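PDB 3NI8: PFC0360w protein from Plasmodium falciparum, which probably stimulates the ATPase of the chaperone Hsp90, as a member of the AHA1 family of Hsp90 activators from the malaria parasite. Local coordinates for residues Y97-E103 against L114-N120; W87-W92 against R135-W140. All blocks are in the same frame, centred on the assembly; numbering follows the deposited sequence.

From the N terminus the chain first lays down strand 21-27, two helices and the early strands of the antiparallel sheet, and then reaches strand 82-89, whose end opens interaction 2. The next strand, 98-106, opens interaction 1, which is closed within the hairpin when strand 111-119 returns beside it. Only after that does helix 132-150 bring residues 135-140 back to 87-92, so the short loop of interaction 1 is nested inside the longer one of interaction 2. One contact builds the sheet and the other lays the C-terminal helix over it. They meet directly: Ser98 reaches Trp87, and His118 hydrogen-bonds to Trp140.

Interaction 1 of 2, residues Y97-E103 against L114-N120; sequences YSTVTVE and LKLTHNN
His118 and Ser98 meet at the edge of the imidazole: NE2 donates a hydrogen bond to Ser98 OG over 2.8 Å, and the hydroxyl lies only 10° out of the ring plane. Val100 addresses the same ring from above. Its CG2 methyl stands over the ring centre in a CH-pi contact, 3.6 Å from the centroid of the His118 ring, while CG1, anti to the backbone N (chi1 173°), is the branch turned to Leu116. These contacts, with Trp140 NE1 bonded to His118 ND1, would restrain the ring's tilt and rotation; Ser98 OG also bonds Trp87 O. Further along this buried face, Val102 CG1 presses against Leu114 CD1 at 3.3 Å.

Here strands 98-106 and 111-119 form an antiparallel beta hairpin inside the sheet of the AHA1-like domain, with the face bearing Val100, Val102, Leu116 and His118 turned to helices 132-150 and 31-39. Thr99 with Asn119, Thr101 with Thr117 and Glu103 with Lys115 are hydrogen-bonded pairs; Val100 with His118 and Val102 with Leu116 are non-hydrogen-bonded.

On the other face the side chains are polar. Glu103 and Lys115 extend nearly parallel from their strands, yet Glu103 OE1 stays 4.2 Å from Lys115 NZ, beyond salt-bridge range. A water connects Glu103 OE1 with Thr117 OG1, 2.6 Å from that hydroxyl. At the hairpin's open end, Thr99 OG1 shares another water with Tyr97 O and Asn120 ND2.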
loop_
_atom_site.group_PDB
_atom_site.type_symbol
_atom_site.label_atom_id
_atom_site.label_comp_id
_atom_site.label_asym_id
_atom_site.label_seq_id
_atom_site.Cartn_x
_atom_site.Cartn_y
_atom_site.Cartn_z
ATOM N N TYR A 97 -14.672 -0.725 3.175
ATOM C CA TYR A 97 -13.254 -1.044 3.320
ATOM C C TYR A 97 -12.815 -1.798 2.074
ATOM O O TYR A 97 -13.433 -2.796 1.706
ATOM C CB TYR A 97 -13.029 -1.940 4.537
ATOM C CG TYR A 97 -12.601 -1.220 5.794
ATOM C CD1 TYR A 97 -11.276 -0.774 5.956
ATOM C CD2 TYR A 97 -13.514 -0.978 6.834
ATOM C CE1 TYR A 97 -10.865 -0.103 7.128
ATOM C CE2 TYR A 97 -13.114 -0.297 8.016
ATOM C CZ TYR A 97 -11.786 0.122 8.149
ATOM O OH TYR A 97 -11.385 0.774 9.298
ATOM N N SER A 98 -11.756 -1.340 1.421
ATOM C CA SER A 98 -11.206 -2.103 0.314
ATOM C C SER A 98 -10.223 -3.159 0.851
ATOM O O SER A 98 -9.954 -3.219 2.060
ATOM C CB SER A 98 -10.546 -1.168 -0.703
ATOM O OG SER A 98 -9.338 -0.652 -0.181
ATOM N N THR A 99 -9.695 -3.983 -0.048
ATOM C CA THR A 99 -8.708 -4.983 0.312
ATOM C C THR A 99 -7.464 -4.736 -0.506
ATOM O O THR A 99 -7.523 -4.669 -1.749
ATOM C CB THR A 99 -9.217 -6.395 -0.008
ATOM O OG1 THR A 99 -10.433 -6.629 0.701
ATOM C CG2 THR A 99 -8.215 -7.458 0.372
ATOM N N VAL A 100 -6.340 -4.581 0.189
ATOM C CA VAL A 100 -5.055 -4.485 -0.474
ATOM C C VAL A 100 -4.234 -5.741 -0.168
ATOM O O VAL A 100 -4.080 -6.140 0.983
ATOM C CB VAL A 100 -4.283 -3.191 -0.075
ATOM C CG1 VAL A 100 -2.844 -3.206 -0.663
ATOM C CG2 VAL A 100 -5.036 -1.942 -0.536
ATOM N N THR A 101 -3.734 -6.374 -1.216
ATOM C CA THR A 101 -2.853 -7.528 -1.074
ATOM C C THR A 101 -1.546 -7.169 -1.756
ATOM O O THR A 101 -1.560 -6.653 -2.882
ATOM C CB THR A 101 -3.455 -8.763 -1.780
ATOM O OG1 THR A 101 -4.749 -9.047 -1.221
ATOM C CG2 THR A 101 -2.540 -9.964 -1.649
ATOM N N VAL A 102 -0.424 -7.413 -1.098
ATOM C CA VAL A 102 0.859 -7.069 -1.694
ATOM C C VAL A 102 1.749 -8.289 -1.610
ATOM O O VAL A 102 1.971 -8.837 -0.528
ATOM C CB VAL A 102 1.557 -5.841 -1.012
ATOM C CG1 VAL A 102 2.658 -5.233 -1.948
ATOM C CG2 VAL A 102 0.554 -4.754 -0.596
ATOM N N GLU A 103 2.219 -8.737 -2.767
ATOM C CA GLU A 103 3.124 -9.860 -2.850
ATOM C C GLU A 103 4.516 -9.377 -3.249
ATOM O O GLU A 103 4.668 -8.500 -4.129
ATOM C CB GLU A 103 2.609 -10.899 -3.849
ATOM C CG GLU A 103 1.303 -11.573 -3.438
ATOM C CD GLU A 103 0.625 -12.292 -4.605
ATOM O OE1 GLU A 103 -0.350 -11.719 -5.148
ATOM O OE2 GLU A 103 1.087 -13.399 -5.002
ATOM N N LEU A 114 7.186 -7.129 -7.343
ATOM C CA LEU A 114 6.122 -6.525 -6.547
ATOM C C LEU A 114 4.786 -6.566 -7.307
ATOM O O LEU A 114 4.646 -6.010 -8.387
ATOM C CB LEU A 114 6.508 -5.097 -6.153
ATOM C CG LEU A 114 5.603 -4.208 -5.286
ATOM C CD1 LEU A 114 5.147 -4.947 -4.074
ATOM C CD2 LEU A 114 6.347 -2.930 -4.863
ATOM N N LYS A 115 3.809 -7.238 -6.714
ATOM C CA LYS A 115 2.481 -7.334 -7.292
ATOM C C LYS A 115 1.465 -6.817 -6.283
ATOM O O LYS A 115 1.186 -7.469 -5.262
ATOM C CB LYS A 115 2.194 -8.786 -7.726
ATOM C CG LYS A 115 0.775 -9.056 -8.183
ATOM C CD LYS A 115 0.663 -10.446 -8.850
ATOM C CE LYS A 115 -0.677 -11.132 -8.504
ATOM N NZ LYS A 115 -0.924 -12.405 -9.259
ATOM N N LEU A 116 0.933 -5.628 -6.554
ATOM C CA LEU A 116 -0.112 -5.071 -5.716
ATOM C C LEU A 116 -1.529 -5.243 -6.321
ATOM O O LEU A 116 -1.793 -4.812 -7.456
ATOM C CB LEU A 116 0.187 -3.603 -5.381
ATOM C CG LEU A 116 -0.700 -2.953 -4.303
ATOM C CD1 LEU A 116 0.040 -1.811 -3.664
ATOM C CD2 LEU A 116 -2.052 -2.459 -4.840
ATOM N N THR A 117 -2.422 -5.869 -5.542
ATOM C CA THR A 117 -3.835 -6.020 -5.916
ATOM C C THR A 117 -4.750 -5.216 -4.994
ATOM O O THR A 117 -4.743 -5.400 -3.773
ATOM C CB THR A 117 -4.323 -7.509 -5.910
ATOM O OG1 THR A 117 -3.338 -8.349 -6.505
ATOM C CG2 THR A 117 -5.604 -7.647 -6.695
ATOM N N HIS A 118 -5.561 -4.349 -5.591
ATOM C CA HIS A 118 -6.490 -3.528 -4.829
ATOM C C HIS A 118 -7.913 -3.898 -5.279
ATOM O O HIS A 118 -8.293 -3.607 -6.419
ATOM C CB HIS A 118 -6.170 -2.044 -5.076
ATOM C CG HIS A 118 -6.606 -1.123 -3.981
ATOM N ND1 HIS A 118 -5.957 0.063 -3.716
ATOM C CD2 HIS A 118 -7.615 -1.211 -3.076
ATOM C CE1 HIS A 118 -6.547 0.668 -2.698
ATOM N NE2 HIS A 118 -7.551 -0.087 -2.287
ATOM N N ASN A 119 -8.660 -4.576 -4.396
ATOM C CA ASN A 119 -10.033 -5.072 -4.668
ATOM C C ASN A 119 -11.050 -4.317 -3.831
ATOM O O ASN A 119 -10.691 -3.661 -2.855
ATOM C CB ASN A 119 -10.207 -6.555 -4.270
ATOM C CG ASN A 119 -9.315 -7.502 -5.047
ATOM O OD1 ASN A 119 -8.534 -8.242 -4.445
ATOM N ND2 ASN A 119 -9.419 -7.497 -6.372
ATOM N N ASN A 120 -12.325 -4.474 -4.183
ATOM C CA ASN A 120 -13.440 -4.068 -3.323
ATOM C C ASN A 120 -13.404 -2.589 -3.041
ATOM O O ASN A 120 -13.683 -2.158 -1.912
ATOM C CB ASN A 120 -13.443 -4.839 -1.984
ATOM C CG ASN A 120 -13.817 -6.322 -2.140
ATOM O OD1 ASN A 120 -14.142 -6.793 -3.227
ATOM N ND2 ASN A 120 -13.765 -7.054 -1.029
HETATM O O HOH W 1 -12.926 -5.409 1.316
HETATM O O HOH W 2 -6.710 -7.724 -2.571
HETATM O O HOH W 3 -1.198 -8.960 -5.166
#

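Interaction 2 of 2, residues W87-W92 against R135-W140; sequences WKFRDW and RCKNGW
Arg135 reaches from helix 132-150 to Phe89 and Asp91, beginning a helix-on-sheet contact in which the C-terminal helix of this AHA1-like domain packs against the end of strand 82-89 and the type I beta turn Phe89 to Trp92. Bent at chi3 (72°), the arginine chain lays its guanidinium flat over one face of the Phe89 ring, the planes 26° apart, in a cation-pi stack with NH2 3.5 Å from Phe89 CG. The same NH2 donates to Asp91 OD1 over 3.1 Å, meeting the carboxylate on its syn side, and NH1 completes the salt bridge through weak, bent bonds to both oxygens, 2.9 Å to Asp91 OD2. That OD2 has a second partner, Asn125 ND2.

Next comes Cys136, whose sulfur contacts three aromatic rings. SG lies at the rims of Phe89 and Trp92, 3.7 Å from Trp92 CZ2, and approaches Trp87 obliquely.

One helical turn on, Gly139 N hydrogen-bonds to Arg135 O. Trp140 and Trp87 run antiparallel in an oblique pairing, their planes 34° apart. Trp140 NE1 is hydrogen-bonded to His118 ND1. The benzo carbon flanking the ring fusion on that side touches Trp87: Trp140 CZ2 lies 3.8 Å from Trp87 NE1.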
loop_
_atom_site.group_PDB
_atom_site.type_symbol
_atom_site.label_atom_id
_atom_site.label_comp_id
_atom_site.label_asym_id
_atom_site.label_seq_id
_atom_site.Cartn_x
_atom_site.Cartn_y
_atom_site.Cartn_z
ATOM N N TRP A 87 -8.395 -1.444 4.126
ATOM C CA TRP A 87 -7.786 -0.200 3.659
ATOM C C TRP A 87 -8.876 0.735 3.154
ATOM O O TRP A 87 -9.654 0.370 2.265
ATOM C CB TRP A 87 -6.836 -0.538 2.503
ATOM C CG TRP A 87 -5.875 0.551 2.025
ATOM C CD1 TRP A 87 -4.523 0.621 2.284
ATOM C CD2 TRP A 87 -6.175 1.673 1.172
ATOM N NE1 TRP A 87 -3.971 1.715 1.649
ATOM C CE2 TRP A 87 -4.953 2.377 0.958
ATOM C CE3 TRP A 87 -7.344 2.153 0.566
ATOM C CZ2 TRP A 87 -4.876 3.545 0.167
ATOM C CZ3 TRP A 87 -7.275 3.308 -0.223
ATOM C CH2 TRP A 87 -6.039 3.992 -0.419
ATOM N N LYS A 88 -8.924 1.945 3.701
ATOM C CA LYS A 88 -9.849 2.970 3.203
ATOM C C LYS A 88 -9.233 4.370 3.283
ATOM O O LYS A 88 -8.285 4.583 4.037
ATOM C CB LYS A 88 -11.194 2.926 3.958
ATOM C CG LYS A 88 -11.087 3.360 5.428
ATOM C CD LYS A 88 -12.348 3.085 6.256
ATOM C CE LYS A 88 -13.496 3.993 5.862
ATOM N NZ LYS A 88 -14.774 3.244 6.003
ATOM N N PHE A 89 -9.744 5.292 2.467
ATOM C CA PHE A 89 -9.612 6.723 2.723
ATOM C C PHE A 89 -10.691 7.052 3.752
ATOM O O PHE A 89 -11.772 6.446 3.735
ATOM C CB PHE A 89 -9.880 7.536 1.468
ATOM C CG PHE A 89 -8.760 7.536 0.465
ATOM C CD1 PHE A 89 -7.654 8.377 0.628
ATOM C CD2 PHE A 89 -8.845 6.756 -0.682
ATOM C CE1 PHE A 89 -6.625 8.398 -0.314
ATOM C CE2 PHE A 89 -7.818 6.765 -1.644
ATOM C CZ PHE A 89 -6.709 7.575 -1.462
ATOM N N ARG A 90 -10.424 7.999 4.651
ATOM C CA ARG A 90 -11.387 8.268 5.710
ATOM C C ARG A 90 -12.694 8.869 5.216
ATOM O O ARG A 90 -13.660 8.922 5.953
ATOM C CB ARG A 90 -10.780 9.092 6.846
ATOM C CG ARG A 90 -10.551 10.539 6.566
ATOM C CD ARG A 90 -9.882 11.153 7.788
ATOM N NE ARG A 90 -9.823 12.609 7.708
ATOM C CZ ARG A 90 -10.255 13.431 8.664
ATOM N NH1 ARG A 90 -10.758 12.939 9.801
ATOM N NH2 ARG A 90 -10.167 14.747 8.488
ATOM N N ASP A 91 -12.723 9.300 3.960
ATOM C CA ASP A 91 -13.896 9.948 3.407
ATOM C C ASP A 91 -14.860 8.970 2.719
ATOM O O ASP A 91 -15.925 9.381 2.246
ATOM C CB ASP A 91 -13.489 11.073 2.462
ATOM C CG ASP A 91 -12.845 10.565 1.212
ATOM O OD1 ASP A 91 -11.735 10.008 1.294
ATOM O OD2 ASP A 91 -13.438 10.725 0.130
ATOM N N TRP A 92 -14.486 7.691 2.670
ATOM C CA TRP A 92 -15.396 6.632 2.248
ATOM C C TRP A 92 -16.475 6.416 3.316
ATOM O O TRP A 92 -16.321 6.844 4.468
ATOM C CB TRP A 92 -14.636 5.319 2.046
ATOM C CG TRP A 92 -13.729 5.291 0.885
ATOM C CD1 TRP A 92 -13.488 6.301 0.001
ATOM C CD2 TRP A 92 -12.882 4.207 0.497
ATOM N NE1 TRP A 92 -12.551 5.911 -0.928
ATOM C CE2 TRP A 92 -12.164 4.625 -0.646
ATOM C CE3 TRP A 92 -12.664 2.919 0.994
ATOM C CZ2 TRP A 92 -11.250 3.787 -1.306
ATOM C CZ3 TRP A 92 -11.742 2.094 0.341
ATOM C CH2 TRP A 92 -11.056 2.531 -0.797
ATOM N N ARG A 135 -8.348 7.499 -7.971
ATOM C CA ARG A 135 -7.717 8.108 -6.805
ATOM C C ARG A 135 -6.824 7.112 -6.053
ATOM O O ARG A 135 -5.696 7.445 -5.689
ATOM C CB ARG A 135 -8.801 8.731 -5.895
ATOM C CG ARG A 135 -8.305 9.274 -4.579
ATOM C CD ARG A 135 -9.199 10.375 -4.040
ATOM N NE ARG A 135 -10.478 9.871 -3.562
ATOM C CZ ARG A 135 -10.847 9.820 -2.284
ATOM N NH1 ARG A 135 -12.055 9.323 -1.987
ATOM N NH2 ARG A 135 -10.032 10.256 -1.312
ATOM N N CYS A 136 -7.314 5.886 -5.847
ATOM C CA CYS A 136 -6.493 4.793 -5.304
ATOM C C CYS A 136 -5.286 4.446 -6.183
ATOM O O CYS A 136 -4.178 4.244 -5.669
ATOM C CB CYS A 136 -7.330 3.530 -5.093
ATOM S SG CYS A 136 -8.705 3.693 -3.949
ATOM N N LYS A 137 -5.509 4.378 -7.492
ATOM C CA LYS A 137 -4.471 4.006 -8.458
ATOM C C LYS A 137 -3.382 5.101 -8.637
ATOM O O LYS A 137 -2.188 4.780 -8.613
ATOM C CB LYS A 137 -5.117 3.640 -9.796
ATOM C CG LYS A 137 -4.168 3.029 -10.807
ATOM C CD LYS A 137 -4.903 2.548 -12.033
ATOM C CE LYS A 137 -4.048 1.523 -12.780
ATOM N NZ LYS A 137 -4.857 0.557 -13.619
ATOM N N ASN A 138 -3.785 6.369 -8.812
ATOM C CA ASN A 138 -2.832 7.481 -8.805
ATOM C C ASN A 138 -2.057 7.562 -7.489
ATOM O O ASN A 138 -0.865 7.816 -7.500
ATOM C CB ASN A 138 -3.509 8.834 -9.084
ATOM C CG ASN A 138 -4.100 8.936 -10.494
ATOM O OD1 ASN A 138 -3.872 8.084 -11.354
ATOM N ND2 ASN A 138 -4.880 9.989 -10.721
ATOM N N GLY A 139 -2.731 7.333 -6.360
ATOM C CA GLY A 139 -2.049 7.219 -5.053
ATOM C C GLY A 139 -0.876 6.231 -5.036
ATOM O O GLY A 139 0.186 6.515 -4.477
ATOM N N TRP A 140 -1.061 5.060 -5.644
ATOM C CA TRP A 140 0.006 4.069 -5.677
ATOM C C TRP A 140 1.081 4.415 -6.707
ATOM O O TRP A 140 2.256 4.424 -6.372
ATOM C CB TRP A 140 -0.533 2.655 -5.926
ATOM C CG TRP A 140 -1.418 2.100 -4.831
ATOM C CD1 TRP A 140 -2.756 1.840 -4.921
ATOM C CD2 TRP A 140 -1.021 1.712 -3.501
ATOM N NE1 TRP A 140 -3.222 1.318 -3.727
ATOM C CE2 TRP A 140 -2.183 1.220 -2.842
ATOM C CE3 TRP A 140 0.196 1.719 -2.811
ATOM C CZ2 TRP A 140 -2.165 0.746 -1.528
ATOM C CZ3 TRP A 140 0.221 1.250 -1.500
ATOM C CH2 TRP A 140 -0.959 0.758 -0.871
#